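PDB 1YW4: succinylglutamate desuccinylase from Chromobacterium violaceum, which probably hydrolyses N-succinyl-L-glutamate to succinate and L-glutamate with a bound zinc ion, the last step of arginine breakdown by the AST pathway. Local coordinates for residues S155-H167 / Y200-E214. Sequence-based numbering, arbitrary orientation.
Sequences SVFEKFAIYPFLH and YFTSQYCEADAFTLE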
loop_
_atom_site.group_PDB
_atom_site.type_symbol
_atom_site.label_atom_id
_atom_site.label_comp_id
_atom_site.label_asym_id
_atom_site.label_seq_id
_atom_site.Cartn_x
_atom_site.Cartn_y
_atom_site.Cartn_z
ATOM N N SER A 155 4.864 16.666 -15.735
ATOM C CA SER A 155 4.481 15.438 -15.062
ATOM C C SER A 155 3.839 14.406 -15.988
ATOM O O SER A 155 3.202 14.764 -16.974
ATOM C CB SER A 155 3.522 15.780 -13.920
ATOM O OG SER A 155 2.918 14.624 -13.385
ATOM N N VAL A 156 4.010 13.125 -15.671
ATOM C CA VAL A 156 3.409 12.061 -16.473
ATOM C C VAL A 156 1.896 12.228 -16.406
ATOM O O VAL A 156 1.179 11.937 -17.366
ATOM C CB VAL A 156 3.773 10.667 -15.939
ATOM C CG1 VAL A 156 2.917 9.602 -16.638
ATOM C CG2 VAL A 156 5.251 10.398 -16.170
ATOM N N PHE A 157 1.420 12.694 -15.255
ATOM C CA PHE A 157 -0.000 12.934 -15.054
ATOM C C PHE A 157 -0.177 14.446 -15.060
ATOM O O PHE A 157 -0.113 15.089 -14.015
ATOM C CB PHE A 157 -0.463 12.342 -13.714
ATOM C CG PHE A 157 -0.296 10.850 -13.626
ATOM C CD1 PHE A 157 -1.076 10.003 -14.407
ATOM C CD2 PHE A 157 0.647 10.293 -12.773
ATOM C CE1 PHE A 157 -0.917 8.618 -14.339
ATOM C CE2 PHE A 157 0.815 8.907 -12.694
ATOM C CZ PHE A 157 0.030 8.072 -13.480
ATOM N N GLU A 158 -0.358 14.993 -16.259
ATOM C CA GLU A 158 -0.537 16.423 -16.491
ATOM C C GLU A 158 -1.165 17.143 -15.305
ATOM O O GLU A 158 -0.541 17.992 -14.674
ATOM C CB GLU A 158 -1.419 16.630 -17.728
ATOM C CG GLU A 158 -0.753 17.363 -18.879
ATOM C CD GLU A 158 -0.704 18.861 -18.670
ATOM O OE1 GLU A 158 -1.789 19.479 -18.592
ATOM O OE2 GLU A 158 0.415 19.419 -18.589
ATOM N N LYS A 159 -2.405 16.788 -15.005
ATOM C CA LYS A 159 -3.118 17.402 -13.905
ATOM C C LYS A 159 -3.312 16.389 -12.786
ATOM O O LYS A 159 -3.818 15.290 -13.018
ATOM C CB LYS A 159 -4.462 17.920 -14.413
ATOM C CG LYS A 159 -4.313 18.948 -15.533
ATOM C CD LYS A 159 -5.632 19.233 -16.218
ATOM C CE LYS A 159 -6.157 17.997 -16.927
ATOM N NZ LYS A 159 -7.505 18.222 -17.527
ATOM N N PHE A 160 -2.883 16.741 -11.576
ATOM C CA PHE A 160 -3.048 15.832 -10.456
ATOM C C PHE A 160 -3.351 16.562 -9.157
ATOM O O PHE A 160 -3.179 17.777 -9.053
ATOM C CB PHE A 160 -1.822 14.912 -10.319
ATOM C CG PHE A 160 -0.560 15.606 -9.865
ATOM C CD1 PHE A 160 -0.258 15.712 -8.513
ATOM C CD2 PHE A 160 0.330 16.151 -10.795
ATOM C CE1 PHE A 160 0.910 16.352 -8.090
ATOM C CE2 PHE A 160 1.496 16.793 -10.384
ATOM C CZ PHE A 160 1.786 16.894 -9.030
ATOM N N ALA A 161 -3.836 15.815 -8.174
ATOM C CA ALA A 161 -4.180 16.400 -6.893
ATOM C C ALA A 161 -3.394 15.765 -5.761
ATOM O O ALA A 161 -2.925 14.632 -5.867
ATOM C CB ALA A 161 -5.676 16.245 -6.636
ATOM N N ILE A 162 -3.260 16.520 -4.678
ATOM C CA ILE A 162 -2.576 16.058 -3.484
ATOM C C ILE A 162 -3.640 16.030 -2.397
ATOM O O ILE A 162 -4.276 17.052 -2.126
ATOM C CB ILE A 162 -1.474 17.034 -3.033
ATOM C CG1 ILE A 162 -0.553 17.375 -4.210
ATOM C CG2 ILE A 162 -0.707 16.428 -1.874
ATOM C CD1 ILE A 162 0.142 16.190 -4.840
ATOM N N TYR A 163 -3.847 14.862 -1.797
ATOM C CA TYR A 163 -4.839 14.695 -0.738
ATOM C C TYR A 163 -4.108 14.757 0.599
ATOM O O TYR A 163 -3.295 13.888 0.918
ATOM C CB TYR A 163 -5.543 13.341 -0.895
ATOM C CG TYR A 163 -6.977 13.284 -0.392
ATOM C CD1 TYR A 163 -7.951 12.588 -1.112
ATOM C CD2 TYR A 163 -7.360 13.897 0.806
ATOM C CE1 TYR A 163 -9.267 12.500 -0.660
ATOM C CE2 TYR A 163 -8.681 13.814 1.270
ATOM C CZ TYR A 163 -9.625 13.115 0.530
ATOM O OH TYR A 163 -10.924 13.025 0.968
ATOM N N PRO A 164 -4.385 15.795 1.398
ATOM C CA PRO A 164 -3.746 15.968 2.705
ATOM C C PRO A 164 -3.884 14.770 3.636
ATOM O O PRO A 164 -4.820 13.972 3.519
ATOM C CB PRO A 164 -4.426 17.222 3.260
ATOM C CG PRO A 164 -5.772 17.201 2.601
ATOM C CD PRO A 164 -5.420 16.817 1.187
ATOM N N PHE A 165 -2.934 14.647 4.557
ATOM C CA PHE A 165 -2.944 13.559 5.526
ATOM C C PHE A 165 -4.210 13.651 6.379
ATOM O O PHE A 165 -4.475 14.680 7.001
ATOM C CB PHE A 165 -1.711 13.645 6.432
ATOM C CG PHE A 165 -1.658 12.572 7.491
ATOM C CD1 PHE A 165 -1.121 12.847 8.748
ATOM C CD2 PHE A 165 -2.146 11.291 7.235
ATOM C CE1 PHE A 165 -1.071 11.865 9.740
ATOM C CE2 PHE A 165 -2.101 10.299 8.218
ATOM C CZ PHE A 165 -1.562 10.590 9.476
ATOM N N LEU A 166 -4.991 12.575 6.399
ATOM C CA LEU A 166 -6.226 12.528 7.181
ATOM C C LEU A 166 -6.010 11.703 8.448
ATOM O O LEU A 166 -5.744 10.502 8.375
ATOM C CB LEU A 166 -7.351 11.902 6.350
ATOM C CG LEU A 166 -7.757 12.611 5.055
ATOM C CD1 LEU A 166 -8.816 11.791 4.338
ATOM C CD2 LEU A 166 -8.287 14.003 5.368
ATOM N N HIS A 167 -6.122 12.344 9.607
ATOM C CA HIS A 167 -5.939 11.643 10.876
ATOM C C HIS A 167 -7.181 10.827 11.229
ATOM O O HIS A 167 -7.627 10.815 12.381
ATOM C CB HIS A 167 -5.640 12.631 12.011
ATOM C CG HIS A 167 -4.424 13.475 11.781
ATOM N ND1 HIS A 167 -3.600 13.885 12.808
ATOM C CD2 HIS A 167 -3.904 14.006 10.648
ATOM C CE1 HIS A 167 -2.626 14.632 12.317
ATOM N NE2 HIS A 167 -2.787 14.720 11.009
ATOM N N TYR A 200 -3.600 21.168 3.903
ATOM C CA TYR A 200 -3.536 20.341 5.099
ATOM C C TYR A 200 -4.204 21.124 6.234
ATOM O O TYR A 200 -5.035 20.584 6.966
ATOM C CB TYR A 200 -2.087 20.034 5.485
ATOM C CG TYR A 200 -1.999 19.260 6.777
ATOM C CD1 TYR A 200 -2.469 17.954 6.853
ATOM C CD2 TYR A 200 -1.513 19.856 7.940
ATOM C CE1 TYR A 200 -2.465 17.260 8.050
ATOM C CE2 TYR A 200 -1.501 19.174 9.144
ATOM C CZ TYR A 200 -1.980 17.876 9.191
ATOM O OH TYR A 200 -1.983 17.185 10.375
ATOM N N PHE A 201 -3.838 22.400 6.366
ATOM C CA PHE A 201 -4.400 23.255 7.413
ATOM C C PHE A 201 -5.923 23.254 7.408
ATOM O O PHE A 201 -6.550 23.032 8.447
ATOM C CB PHE A 201 -3.910 24.705 7.273
ATOM C CG PHE A 201 -4.604 25.663 8.211
ATOM C CD1 PHE A 201 -4.310 25.661 9.577
ATOM C CD2 PHE A 201 -5.617 26.501 7.745
ATOM C CE1 PHE A 201 -5.019 26.474 10.467
ATOM C CE2 PHE A 201 -6.333 27.318 8.627
ATOM C CZ PHE A 201 -6.035 27.303 9.989
ATOM N N THR A 202 -6.532 23.499 6.250
ATOM C CA THR A 202 -7.995 23.536 6.194
ATOM C C THR A 202 -8.612 22.161 6.433
ATOM O O THR A 202 -9.624 22.031 7.130
ATOM C CB THR A 202 -8.508 24.128 4.852
ATOM O OG1 THR A 202 -7.960 23.400 3.751
ATOM C CG2 THR A 202 -8.107 25.598 4.738
ATOM N N SER A 203 -7.991 21.129 5.878
ATOM C CA SER A 203 -8.503 19.776 6.071
ATOM C C SER A 203 -8.474 19.365 7.547
ATOM O O SER A 203 -9.443 18.808 8.056
ATOM C CB SER A 203 -7.686 18.776 5.252
ATOM O OG SER A 203 -8.083 17.450 5.533
ATOM N N GLN A 204 -7.370 19.653 8.229
ATOM C CA GLN A 204 -7.224 19.270 9.625
ATOM C C GLN A 204 -7.828 20.245 10.640
ATOM O O GLN A 204 -8.627 19.852 11.490
ATOM C CB GLN A 204 -5.743 19.068 9.948
ATOM C CG GLN A 204 -5.480 18.259 11.213
ATOM C CD GLN A 204 -6.184 16.909 11.202
ATOM O OE1 GLN A 204 -6.139 16.180 10.210
ATOM N NE2 GLN A 204 -6.831 16.569 12.313
ATOM N N TYR A 205 -7.440 21.510 10.548
ATOM C CA TYR A 205 -7.917 22.532 11.468
ATOM C C TYR A 205 -9.373 22.900 11.238
ATOM O O TYR A 205 -10.130 23.058 12.191
ATOM C CB TYR A 205 -7.049 23.781 11.347
ATOM C CG TYR A 205 -7.233 24.783 12.462
ATOM C CD1 TYR A 205 -8.162 25.821 12.360
ATOM C CD2 TYR A 205 -6.455 24.706 13.615
ATOM C CE1 TYR A 205 -8.303 26.765 13.387
ATOM C CE2 TYR A 205 -6.587 25.635 14.643
ATOM C CZ TYR A 205 -7.508 26.661 14.521
ATOM O OH TYR A 205 -7.604 27.600 15.526
ATOM N N CYS A 206 -9.771 23.028 9.979
ATOM C CA CYS A 206 -11.142 23.401 9.663
ATOM C C CYS A 206 -11.941 22.168 9.288
ATOM O O CYS A 206 -13.128 22.259 8.981
ATOM C CB CYS A 206 -11.158 24.394 8.501
ATOM S SG CYS A 206 -10.080 25.819 8.737
ATOM N N GLU A 207 -11.271 21.020 9.339
ATOM C CA GLU A 207 -11.852 19.732 8.990
ATOM C C GLU A 207 -12.714 19.817 7.738
ATOM O O GLU A 207 -13.860 19.379 7.719
ATOM C CB GLU A 207 -12.642 19.134 10.173
ATOM C CG GLU A 207 -13.804 19.954 10.678
ATOM C CD GLU A 207 -14.481 19.334 11.899
ATOM O OE1 GLU A 207 -15.560 19.826 12.286
ATOM O OE2 GLU A 207 -13.932 18.362 12.470
ATOM N N ALA A 208 -12.150 20.389 6.679
ATOM C CA ALA A 208 -12.877 20.504 5.424
ATOM C C ALA A 208 -12.280 19.557 4.396
ATOM O O ALA A 208 -11.224 18.966 4.621
ATOM C CB ALA A 208 -12.822 21.936 4.913
ATOM N N ASP A 209 -12.973 19.392 3.277
ATOM C CA ASP A 209 -12.478 18.541 2.204
ATOM C C ASP A 209 -11.592 19.446 1.367
ATOM O O ASP A 209 -12.067 20.178 0.507
ATOM C CB ASP A 209 -13.644 17.995 1.392
ATOM C CG ASP A 209 -14.523 17.077 2.215
ATOM O OD1 ASP A 209 -13.994 16.090 2.756
ATOM O OD2 ASP A 209 -15.731 17.348 2.328
ATOM N N ALA A 210 -10.298 19.397 1.649
ATOM C CA ALA A 210 -9.336 20.256 0.977
ATOM C C ALA A 210 -8.340 19.497 0.110
ATOM O O ALA A 210 -7.915 18.395 0.452
ATOM C CB ALA A 210 -8.598 21.078 2.026
ATOM N N PHE A 211 -7.970 20.099 -1.014
ATOM C CA PHE A 211 -7.017 19.474 -1.914
ATOM C C PHE A 211 -6.083 20.512 -2.539
ATOM O O PHE A 211 -6.443 21.675 -2.691
ATOM C CB PHE A 211 -7.748 18.739 -3.052
ATOM C CG PHE A 211 -8.900 17.880 -2.594
ATOM C CD1 PHE A 211 -10.157 18.432 -2.388
ATOM C CD2 PHE A 211 -8.720 16.523 -2.350
ATOM C CE1 PHE A 211 -11.224 17.650 -1.942
ATOM C CE2 PHE A 211 -9.783 15.729 -1.901
ATOM C CZ PHE A 211 -11.036 16.300 -1.699
ATOM N N THR A 212 -4.872 20.084 -2.874
ATOM C CA THR A 212 -3.923 20.950 -3.562
ATOM C C THR A 212 -4.078 20.435 -4.997
ATOM O O THR A 212 -3.975 19.224 -5.232
ATOM C CB THR A 212 -2.459 20.708 -3.104
ATOM O OG1 THR A 212 -2.307 21.065 -1.725
ATOM C CG2 THR A 212 -1.499 21.536 -3.945
ATOM N N LEU A 213 -4.362 21.329 -5.942
ATOM C CA LEU A 213 -4.530 20.933 -7.341
ATOM C C LEU A 213 -3.417 21.463 -8.240
ATOM O O LEU A 213 -3.244 22.665 -8.366
ATOM C CB LEU A 213 -5.875 21.423 -7.901
ATOM C CG LEU A 213 -7.158 21.008 -7.168
ATOM C CD1 LEU A 213 -8.390 21.476 -7.945
ATOM C CD2 LEU A 213 -7.174 19.516 -6.989
ATOM N N GLU A 214 -2.654 20.555 -8.839
ATOM C CA GLU A 214 -1.585 20.918 -9.771
ATOM C C GLU A 214 -2.276 20.795 -11.119
ATOM O O GLU A 214 -2.445 19.693 -11.633
ATOM C CB GLU A 214 -0.426 19.924 -9.668
ATOM C CG GLU A 214 0.427 20.065 -8.414
ATOM C CD GLU A 214 1.228 21.361 -8.396
ATOM O OE1 GLU A 214 1.612 21.837 -9.480
ATOM O OE2 GLU A 214 1.486 21.890 -7.299
HETATM O O HOH W 1 -11.269 15.037 2.929
HETATM O O HOH W 2 -6.761 16.499 7.537
#
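Water 2 binds three groups across the contact: it donates to Phe165 O and Gln204 OE1 and accepts from Ser203 OG, at 2.6 Å. This ties the chain after strand 160-163 to helix 198-205. Beside it, His167 NE2 and Tyr200 OH form a 2.7 Å hydrogen bond in which either may be the donor. Gln204 CD lies over one face of the His167 ring, toward its rim, with the amide plane 39° from the ring plane, and Phe165 CE1 meets the opposite face. Pro164 CG packs on Ser203 CB at 3.6 Å.

Before Pro164 on one chain segment and after the helix on the other, the two pair as antiparallel strands. Four backbone bonds join Phe160 to Glu214 and Ile162 to Thr212. Ala161 faces Leu213 in the non-hydrogen-bonded pair between them. The edge of Phe211 points at the face of Tyr163 in a T-shaped stack, with Phe211 CE2 over the centre of the Tyr163 ring and planes at 69°. Phe160 CG sits between its backbone N and carbonyl carbon (chi1 69°), which lays the ring alongside Glu214; Glu214 CB lies over its face in a CH-pi contact, 3.8 Å from the ring centroid. This packs the stem of the predicted active-site Glu214, whose side chain is about 4 Å from the zinc ion at the nearest atoms.

Strand 160-163 lies between strands 209-215 and 187-190 in the catalytic domain. Strand 143-151, which carries the zinc ligand His149, flanks 209-215 on its other side.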